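Local coordinates for Exo-1,5-alpha-L-arabinofuranobiosidase (PDB 5M1Z), which probably releases arabinobiose from the ends of arabinan chains by hydrolysing alpha-1,5-linked L-arabinofuranosyl bonds, at residues Val28-Pro33 against Thr321-Ser326; Arg85-Leu90 against Val154-Leu159. One frame throughout, in Å; residues are numbered along the deposited sequence.

Contact 1. Residues Val28-Pro33 against Thr321-Ser326; sequences VLYARP and TAYTRS. With 6LW ((Z)-L-Arabinonhydroximo-1,4-lactone), chain B; EDO (1,2-ethanediol), chain L.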
loop_
_atom_site.group_PDB
_atom_site.type_symbol
_atom_site.label_atom_id
_atom_site.label_comp_id
_atom_site.label_asym_id
_atom_site.label_seq_id
_atom_site.Cartn_x
_atom_site.Cartn_y
_atom_site.Cartn_z
ATOM N N VAL A 28 -7.167 12.252 -8.235
ATOM C CA VAL A 28 -6.014 11.519 -7.759
ATOM C C VAL A 28 -6.437 10.718 -6.560
ATOM O O VAL A 28 -7.479 11.068 -5.916
ATOM C CB VAL A 28 -4.829 12.395 -7.416
ATOM C CG1 VAL A 28 -4.292 13.051 -8.642
ATOM C CG2 VAL A 28 -5.171 13.459 -6.351
ATOM N N LEU A 29 -5.684 9.630 -6.312
ATOM C CA LEU A 29 -5.919 8.728 -5.176
ATOM C C LEU A 29 -4.731 7.802 -5.005
ATOM O O LEU A 29 -3.982 7.577 -5.954
ATOM C CB LEU A 29 -7.223 7.920 -5.375
ATOM C CG LEU A 29 -7.880 7.343 -4.116
ATOM C CD1 LEU A 29 -8.401 8.451 -3.216
ATOM C CD2 LEU A 29 -8.989 6.353 -4.486
ATOM N N TYR A 30 -4.500 7.315 -3.775
ATOM C CA TYR A 30 -3.632 6.115 -3.583
ATOM C C TYR A 30 -2.193 6.414 -3.852
ATOM O O TYR A 30 -1.588 5.883 -4.777
ATOM C CB TYR A 30 -4.133 4.932 -4.466
ATOM C CG TYR A 30 -3.883 3.532 -3.970
ATOM C CD1 TYR A 30 -2.633 2.970 -3.998
ATOM C CD2 TYR A 30 -4.943 2.735 -3.537
ATOM C CE1 TYR A 30 -2.421 1.661 -3.592
ATOM C CE2 TYR A 30 -4.746 1.458 -3.097
ATOM C CZ TYR A 30 -3.498 0.907 -3.125
ATOM O OH TYR A 30 -3.333 -0.386 -2.703
ATOM N N ALA A 31 -1.630 7.289 -3.045
ATOM C CA ALA A 31 -0.271 7.677 -3.200
ATOM C C ALA A 31 0.649 6.635 -2.600
ATOM O O ALA A 31 0.335 6.025 -1.597
ATOM C CB ALA A 31 -0.003 9.014 -2.553
ATOM N N ARG A 32 1.803 6.483 -3.229
ATOM C CA ARG A 32 2.812 5.514 -2.832
ATOM C C ARG A 32 4.223 6.059 -3.104
ATOM O O ARG A 32 4.524 6.530 -4.200
ATOM C CB ARG A 32 2.652 4.198 -3.544
ATOM C CG ARG A 32 1.429 3.351 -3.145
ATOM C CD ARG A 32 1.630 2.757 -1.796
ATOM N NE ARG A 32 0.564 1.856 -1.387
ATOM C CZ ARG A 32 -0.521 2.205 -0.712
ATOM N NH1 ARG A 32 -0.763 3.485 -0.445
ATOM N NH2 ARG A 32 -1.370 1.273 -0.323
ATOM N N PRO A 33 5.094 5.973 -2.094
ATOM C CA PRO A 33 6.436 6.467 -2.258
ATOM C C PRO A 33 7.410 5.310 -2.206
ATOM O O PRO A 33 7.072 4.222 -1.779
ATOM C CB PRO A 33 6.610 7.284 -1.002
ATOM C CG PRO A 33 5.963 6.427 0.042
ATOM C CD PRO A 33 4.795 5.757 -0.658
ATOM N N THR A 321 -5.723 13.402 6.838
ATOM C CA THR A 321 -6.342 12.092 6.573
ATOM C C THR A 321 -6.469 11.866 5.072
ATOM O O THR A 321 -6.790 12.811 4.325
ATOM C CB THR A 321 -7.709 12.019 7.259
ATOM O OG1 THR A 321 -7.508 12.222 8.662
ATOM C CG2 THR A 321 -8.434 10.644 7.043
ATOM N N ALA A 322 -6.128 10.644 4.625
ATOM C CA ALA A 322 -6.291 10.227 3.264
ATOM C C ALA A 322 -6.522 8.713 3.132
ATOM O O ALA A 322 -6.013 7.901 3.924
ATOM C CB ALA A 322 -5.081 10.620 2.454
ATOM N N TYR A 323 -7.253 8.345 2.087
ATOM C CA TYR A 323 -7.456 6.933 1.733
ATOM C C TYR A 323 -6.095 6.315 1.455
ATOM O O TYR A 323 -5.276 6.892 0.716
ATOM C CB TYR A 323 -8.365 6.835 0.553
ATOM C CG TYR A 323 -8.686 5.424 0.144
ATOM C CD1 TYR A 323 -9.460 4.640 0.933
ATOM C CD2 TYR A 323 -8.177 4.893 -1.045
ATOM C CE1 TYR A 323 -9.750 3.312 0.577
ATOM C CE2 TYR A 323 -8.465 3.593 -1.431
ATOM C CZ TYR A 323 -9.281 2.818 -0.609
ATOM O OH TYR A 323 -9.604 1.569 -0.964
ATOM N N THR A 324 -5.816 5.209 2.134
ATOM C CA THR A 324 -4.528 4.460 2.040
ATOM C C THR A 324 -3.288 5.367 2.078
ATOM O O THR A 324 -2.302 5.239 1.348
ATOM C CB THR A 324 -4.547 3.454 0.865
ATOM O OG1 THR A 324 -3.480 2.504 1.001
ATOM C CG2 THR A 324 -4.443 4.113 -0.486
ATOM N N ARG A 325 -3.345 6.303 2.993
ATOM C CA ARG A 325 -2.239 7.161 3.265
ATOM C C ARG A 325 -1.015 6.289 3.586
ATOM O O ARG A 325 -1.119 5.305 4.314
ATOM C CB ARG A 325 -2.601 8.069 4.449
ATOM C CG ARG A 325 -1.639 9.230 4.590
ATOM C CD ARG A 325 -1.967 10.167 5.763
ATOM N NE ARG A 325 -1.839 9.455 7.038
ATOM C CZ ARG A 325 -1.911 10.014 8.244
ATOM N NH1 ARG A 325 -2.077 11.318 8.367
ATOM N NH2 ARG A 325 -1.855 9.246 9.326
ATOM N N SER A 326 0.113 6.593 2.997
ATOM C CA SER A 326 1.231 5.693 3.037
ATOM C C SER A 326 2.387 6.286 3.830
ATOM O O SER A 326 2.398 7.482 4.193
ATOM C CB SER A 326 1.694 5.370 1.610
ATOM O OG SER A 326 2.010 6.576 0.922
HETATM C C3 6LW B . -11.358 -3.517 -2.100
HETATM C C2 6LW B . -10.988 -3.438 -0.624
HETATM C C1 6LW B . -10.802 -1.942 -0.455
HETATM O O3 6LW B . -12.423 -4.450 -2.249
HETATM O O4 6LW B . -10.862 -1.232 -1.703
HETATM O O1 6LW B . -11.747 -0.407 1.081
HETATM C C4 6LW B . -11.735 -2.071 -2.457
HETATM N N1 6LW B . -10.713 -1.271 0.700
HETATM O O2 6LW B . -9.874 -4.282 -0.364
HETATM C C5 6LW B . -11.548 -1.611 -3.886
HETATM O O5 6LW B . -12.106 -0.278 -3.956
HETATM C C1 EDO L . -8.656 14.463 11.228
HETATM O O1 EDO L . -9.240 14.438 9.912
HETATM C C2 EDO L . -8.908 13.037 11.687
HETATM O O2 EDO L . -7.977 12.555 12.668
HETATM O O HOH W 1 -5.442 8.736 -1.281
HETATM O O HOH W 2 -2.656 7.588 -0.351
#

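Contact 2. Residues Arg85-Leu90 against Val154-Leu159; sequences RYQPQL and VWEPFL. With 6LW ((Z)-L-Arabinonhydroximo-1,4-lactone), chain B; AHR (alpha-L-arabinofuranose), chain C.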
loop_
_atom_site.group_PDB
_atom_site.type_symbol
_atom_site.label_atom_id
_atom_site.label_comp_id
_atom_site.label_asym_id
_atom_site.label_seq_id
_atom_site.Cartn_x
_atom_site.Cartn_y
_atom_site.Cartn_z
ATOM N N ARG A 85 -4.613 1.552 -13.923
ATOM C CA ARG A 85 -5.710 2.328 -13.371
ATOM C C ARG A 85 -5.731 2.447 -11.844
ATOM O O ARG A 85 -5.907 3.574 -11.326
ATOM C CB ARG A 85 -7.030 1.769 -13.832
ATOM C CG ARG A 85 -8.233 2.723 -13.650
ATOM C CD ARG A 85 -9.495 2.200 -14.332
ATOM N NE ARG A 85 -9.267 2.014 -15.769
ATOM C CZ ARG A 85 -9.361 2.958 -16.712
ATOM N NH1 ARG A 85 -9.638 4.220 -16.414
ATOM N NH2 ARG A 85 -9.108 2.646 -17.979
ATOM N N TYR A 86 -5.643 1.317 -11.145
ATOM C CA TYR A 86 -5.807 1.305 -9.698
ATOM C C TYR A 86 -4.615 0.703 -8.986
ATOM O O TYR A 86 -3.883 -0.153 -9.549
ATOM C CB TYR A 86 -7.024 0.490 -9.283
ATOM C CG TYR A 86 -8.397 1.042 -9.551
ATOM C CD1 TYR A 86 -8.628 2.386 -9.816
ATOM C CD2 TYR A 86 -9.506 0.192 -9.434
ATOM C CE1 TYR A 86 -9.917 2.850 -10.050
ATOM C CE2 TYR A 86 -10.797 0.656 -9.634
ATOM C CZ TYR A 86 -10.989 1.977 -9.958
ATOM O OH TYR A 86 -12.260 2.381 -10.117
ATOM N N GLN A 87 -4.416 1.192 -7.764
ATOM C CA GLN A 87 -3.609 0.571 -6.729
ATOM C C GLN A 87 -2.165 0.325 -7.109
ATOM O O GLN A 87 -1.677 -0.813 -6.956
ATOM C CB GLN A 87 -4.317 -0.714 -6.294
ATOM C CG GLN A 87 -5.697 -0.380 -5.759
ATOM C CD GLN A 87 -6.807 -1.280 -6.217
ATOM O OE1 GLN A 87 -6.582 -2.371 -6.746
ATOM N NE2 GLN A 87 -8.036 -0.784 -6.066
ATOM N N PRO A 88 -1.465 1.388 -7.577
ATOM C CA PRO A 88 -0.058 1.207 -7.811
ATOM C C PRO A 88 0.727 0.922 -6.546
ATOM O O PRO A 88 0.289 1.326 -5.464
ATOM C CB PRO A 88 0.379 2.552 -8.394
ATOM C CG PRO A 88 -0.510 3.553 -7.664
ATOM C CD PRO A 88 -1.848 2.802 -7.730
ATOM N N GLN A 89 1.898 0.282 -6.685
ATOM C CA GLN A 89 2.792 -0.014 -5.546
ATOM C C GLN A 89 4.218 -0.035 -6.089
ATOM O O GLN A 89 4.475 -0.756 -7.074
ATOM C CB GLN A 89 2.431 -1.370 -4.960
ATOM C CG GLN A 89 3.305 -1.774 -3.749
ATOM C CD GLN A 89 3.051 -0.824 -2.579
ATOM O OE1 GLN A 89 1.896 -0.483 -2.280
ATOM N NE2 GLN A 89 4.136 -0.269 -2.005
ATOM N N LEU A 90 5.117 0.775 -5.535
ATOM C CA LEU A 90 6.482 0.794 -5.946
ATOM C C LEU A 90 7.358 -0.052 -5.030
ATOM O O LEU A 90 7.143 -0.070 -3.849
ATOM C CB LEU A 90 7.059 2.243 -6.002
ATOM C CG LEU A 90 6.364 3.083 -7.079
ATOM C CD1 LEU A 90 6.657 4.557 -6.823
ATOM C CD2 LEU A 90 6.848 2.656 -8.460
ATOM N N VAL A 154 -9.687 -8.686 -8.387
ATOM C CA VAL A 154 -8.480 -8.727 -7.574
ATOM C C VAL A 154 -8.004 -7.288 -7.412
ATOM O O VAL A 154 -8.279 -6.433 -8.307
ATOM C CB VAL A 154 -7.420 -9.661 -8.174
ATOM C CG1 VAL A 154 -7.966 -11.069 -8.275
ATOM C CG2 VAL A 154 -6.981 -9.193 -9.541
ATOM N N TRP A 155 -7.359 -7.002 -6.282
ATOM C CA TRP A 155 -6.938 -5.658 -5.970
ATOM C C TRP A 155 -5.723 -5.571 -5.120
ATOM O O TRP A 155 -5.391 -6.493 -4.398
ATOM C CB TRP A 155 -7.959 -4.938 -5.131
ATOM C CG TRP A 155 -9.426 -5.222 -5.231
ATOM C CD1 TRP A 155 -10.143 -6.190 -4.526
ATOM C CD2 TRP A 155 -10.398 -4.437 -5.904
ATOM N NE1 TRP A 155 -11.466 -6.073 -4.797
ATOM C CE2 TRP A 155 -11.658 -5.009 -5.629
ATOM C CE3 TRP A 155 -10.330 -3.380 -6.803
ATOM C CZ2 TRP A 155 -12.850 -4.491 -6.157
ATOM C CZ3 TRP A 155 -11.518 -2.873 -7.341
ATOM C CH2 TRP A 155 -12.753 -3.426 -7.013
ATOM N N GLU A 156 -5.099 -4.406 -5.135
ATOM C CA GLU A 156 -4.210 -3.956 -4.026
ATOM C C GLU A 156 -2.965 -4.791 -3.823
ATOM O O GLU A 156 -2.725 -5.308 -2.742
ATOM C CB GLU A 156 -5.016 -3.814 -2.713
ATOM C CG GLU A 156 -6.109 -2.746 -2.843
ATOM C CD GLU A 156 -7.430 -3.066 -2.151
ATOM O OE1 GLU A 156 -7.604 -4.146 -1.522
ATOM O OE2 GLU A 156 -8.312 -2.173 -2.249
ATOM N N PRO A 157 -2.106 -4.845 -4.850
ATOM C CA PRO A 157 -0.839 -5.571 -4.682
ATOM C C PRO A 157 0.130 -4.933 -3.688
ATOM O O PRO A 157 0.243 -3.666 -3.599
ATOM C CB PRO A 157 -0.242 -5.583 -6.105
ATOM C CG PRO A 157 -0.837 -4.362 -6.724
ATOM C CD PRO A 157 -2.244 -4.262 -6.183
ATOM N N PHE A 158 0.805 -5.797 -2.930
ATOM C CA PHE A 158 1.919 -5.382 -2.104
ATOM C C PHE A 158 3.057 -6.400 -2.246
ATOM O O PHE A 158 2.819 -7.585 -2.187
ATOM C CB PHE A 158 1.469 -5.189 -0.659
ATOM C CG PHE A 158 2.533 -4.655 0.231
ATOM C CD1 PHE A 158 3.395 -5.532 0.897
ATOM C CD2 PHE A 158 2.657 -3.300 0.462
ATOM C CE1 PHE A 158 4.396 -5.065 1.704
ATOM C CE2 PHE A 158 3.687 -2.820 1.295
ATOM C CZ PHE A 158 4.561 -3.706 1.904
ATOM N N LEU A 159 4.276 -5.898 -2.472
ATOM C CA LEU A 159 5.456 -6.693 -2.819
ATOM C C LEU A 159 6.437 -6.702 -1.662
ATOM O O LEU A 159 6.698 -5.658 -1.028
ATOM C CB LEU A 159 6.177 -6.091 -4.014
ATOM C CG LEU A 159 5.488 -6.245 -5.352
ATOM C CD1 LEU A 159 6.118 -5.364 -6.433
ATOM C CD2 LEU A 159 5.562 -7.710 -5.755
HETATM C C3 6LW B . -11.358 -3.517 -2.100
HETATM C C2 6LW B . -10.988 -3.438 -0.624
HETATM C C1 6LW B . -10.802 -1.942 -0.455
HETATM O O3 6LW B . -12.423 -4.450 -2.249
HETATM O O4 6LW B . -10.862 -1.232 -1.703
HETATM O O1 6LW B . -11.747 -0.407 1.081
HETATM C C4 6LW B . -11.735 -2.071 -2.457
HETATM N N1 6LW B . -10.713 -1.271 0.700
HETATM O O2 6LW B . -9.874 -4.282 -0.364
HETATM C C5 6LW B . -11.548 -1.611 -3.886
HETATM O O5 6LW B . -12.106 -0.278 -3.956
HETATM O O5 AHR C . -8.279 2.207 -5.634
HETATM C C5 AHR C . -9.536 2.780 -6.040
HETATM C C4 AHR C . -10.713 2.195 -5.254
HETATM O O4 AHR C . -10.650 0.772 -5.285
HETATM C C3 AHR C . -12.100 2.527 -5.860
HETATM O O3 AHR C . -12.545 3.860 -5.529
HETATM C C2 AHR C . -12.978 1.369 -5.369
HETATM O O2 AHR C . -14.066 1.013 -6.233
HETATM C C1 AHR C . -11.981 0.208 -5.311
HETATM O O HOH W 3 -1.461 -1.603 -4.230
HETATM O O HOH W 4 -8.295 0.582 -3.036
HETATM O O HOH W 5 -7.722 -3.736 -9.032
HETATM O O HOH W 6 -0.359 -1.426 -1.063
#

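Contact 1. Residues Val28-Pro33 against Thr321-Ser326
Near the central axis of the propeller, Arg32, on the innermost strand of one sheet, reaches across to the turn around Thr324 that leads into the innermost strand of the next. The guanidinium group takes hold of this residue with both terminal nitrogens. NH2 of Arg32 donates to OG1 of Thr324 at 2.8 Å, almost exactly in the guanidinium plane and fairly straight at 162°. NH1 of Arg32 goes to the main-chain O of Thr324 at 2.9 Å, in the carbonyl plane, and also donates to its own neighbour, Ala31 O. Over one face of the guanidinium sits CE1 of Tyr30, 3.4 Å above the plane.

Thr324 carries OG1 opposite its backbone N (chi1 -164°), which sends the hydroxyl to Arg32 and the methyl to Tyr30. That methyl, CG2, makes a CH-pi contact 3.7 Å from the centroid of the Tyr30 ring. In this six-bladed beta-propeller, the seam joins the blade of strand 28-35 to the blade of strand 326-329, which also holds the N-terminal strand 11-17. Two waters fill in between the main chains: one links Tyr30 N to Tyr323 O, the other Ala31 N to the same carbonyl. Toward the ligand, Leu29 CD2 packs on Tyr323 CD2 at 3.8 Å, and Tyr323 OH stands 3.2 Å from ring oxygen O4 of the arabinonhydroximolactone. At the other end Ser326 OG lies 3.1 Å from Ala31 O, with Met340 O competing for its proton.

Contact 2. Residues Arg85-Leu90 against Val154-Leu159
Gln87 points at the backbone of Glu156 where the inner strands of two consecutive propeller blades run side by side, 8° from parallel. The one direct hydrogen bond between the segments is Glu156 N to Gln87 OE1, 3.0 Å long; the donor sits above the amide's carbonyl plane and the bond is bent to 142°. Waters supply other links: one donates to both Gln87 OE1 and Val154 O, another joins Gln87 O with Pro157 O.

The apolar contacts are few. Tyr86 CD2 meets the edge of the Trp155 indole at CZ3, 4.2 Å away, while Gln89 lays its amide obliquely by Phe158 (CD to CD2, 3.9 Å); OE1 of Gln89 is taken by Arg32.

Four of the residues also meet the two bound sugars. C5 of the arabinofuranose lies over the Tyr86 ring. C5 of the hydroximolactone is 3.5 Å above the Trp155 ring plane; NE1 of Trp155 hydrogen-bonds to Gln173. Glu156 OE1 accepts a 2.6 Å hydrogen bond from O2 of the lactone. Gln87 NE2 donates to O5 of the arabinofuranose at 3.0 Å. With its oxygen held by Glu156 N and a water, the Gln87 amide is probably held in one orientation, with NE2 turned to the sugar.

Contact 2 is nested in sequence inside the long excursion closed by contact 1, and their centres lie 12 Å apart. Segment 28-33 bridges them. Its Arg32 uses NE to reach Gln89 OE1 at 2.8 Å, a probable hydrogen bond, and Tyr30 CE2 packs on Gln87 CG at 3.4 Å, so the inner strands of four consecutive blades are in touch near the axis. Tyr30, Thr324, Gln87 and Glu156 all share a left-handed backbone conformation. Both contacts border the hydroximolactone, with Tyr323 approaching from contact 1 and Trp155 and Glu156 from contact 2; Leu29 and Tyr30 touch the arabinofuranose that Tyr86 and Gln87 hold.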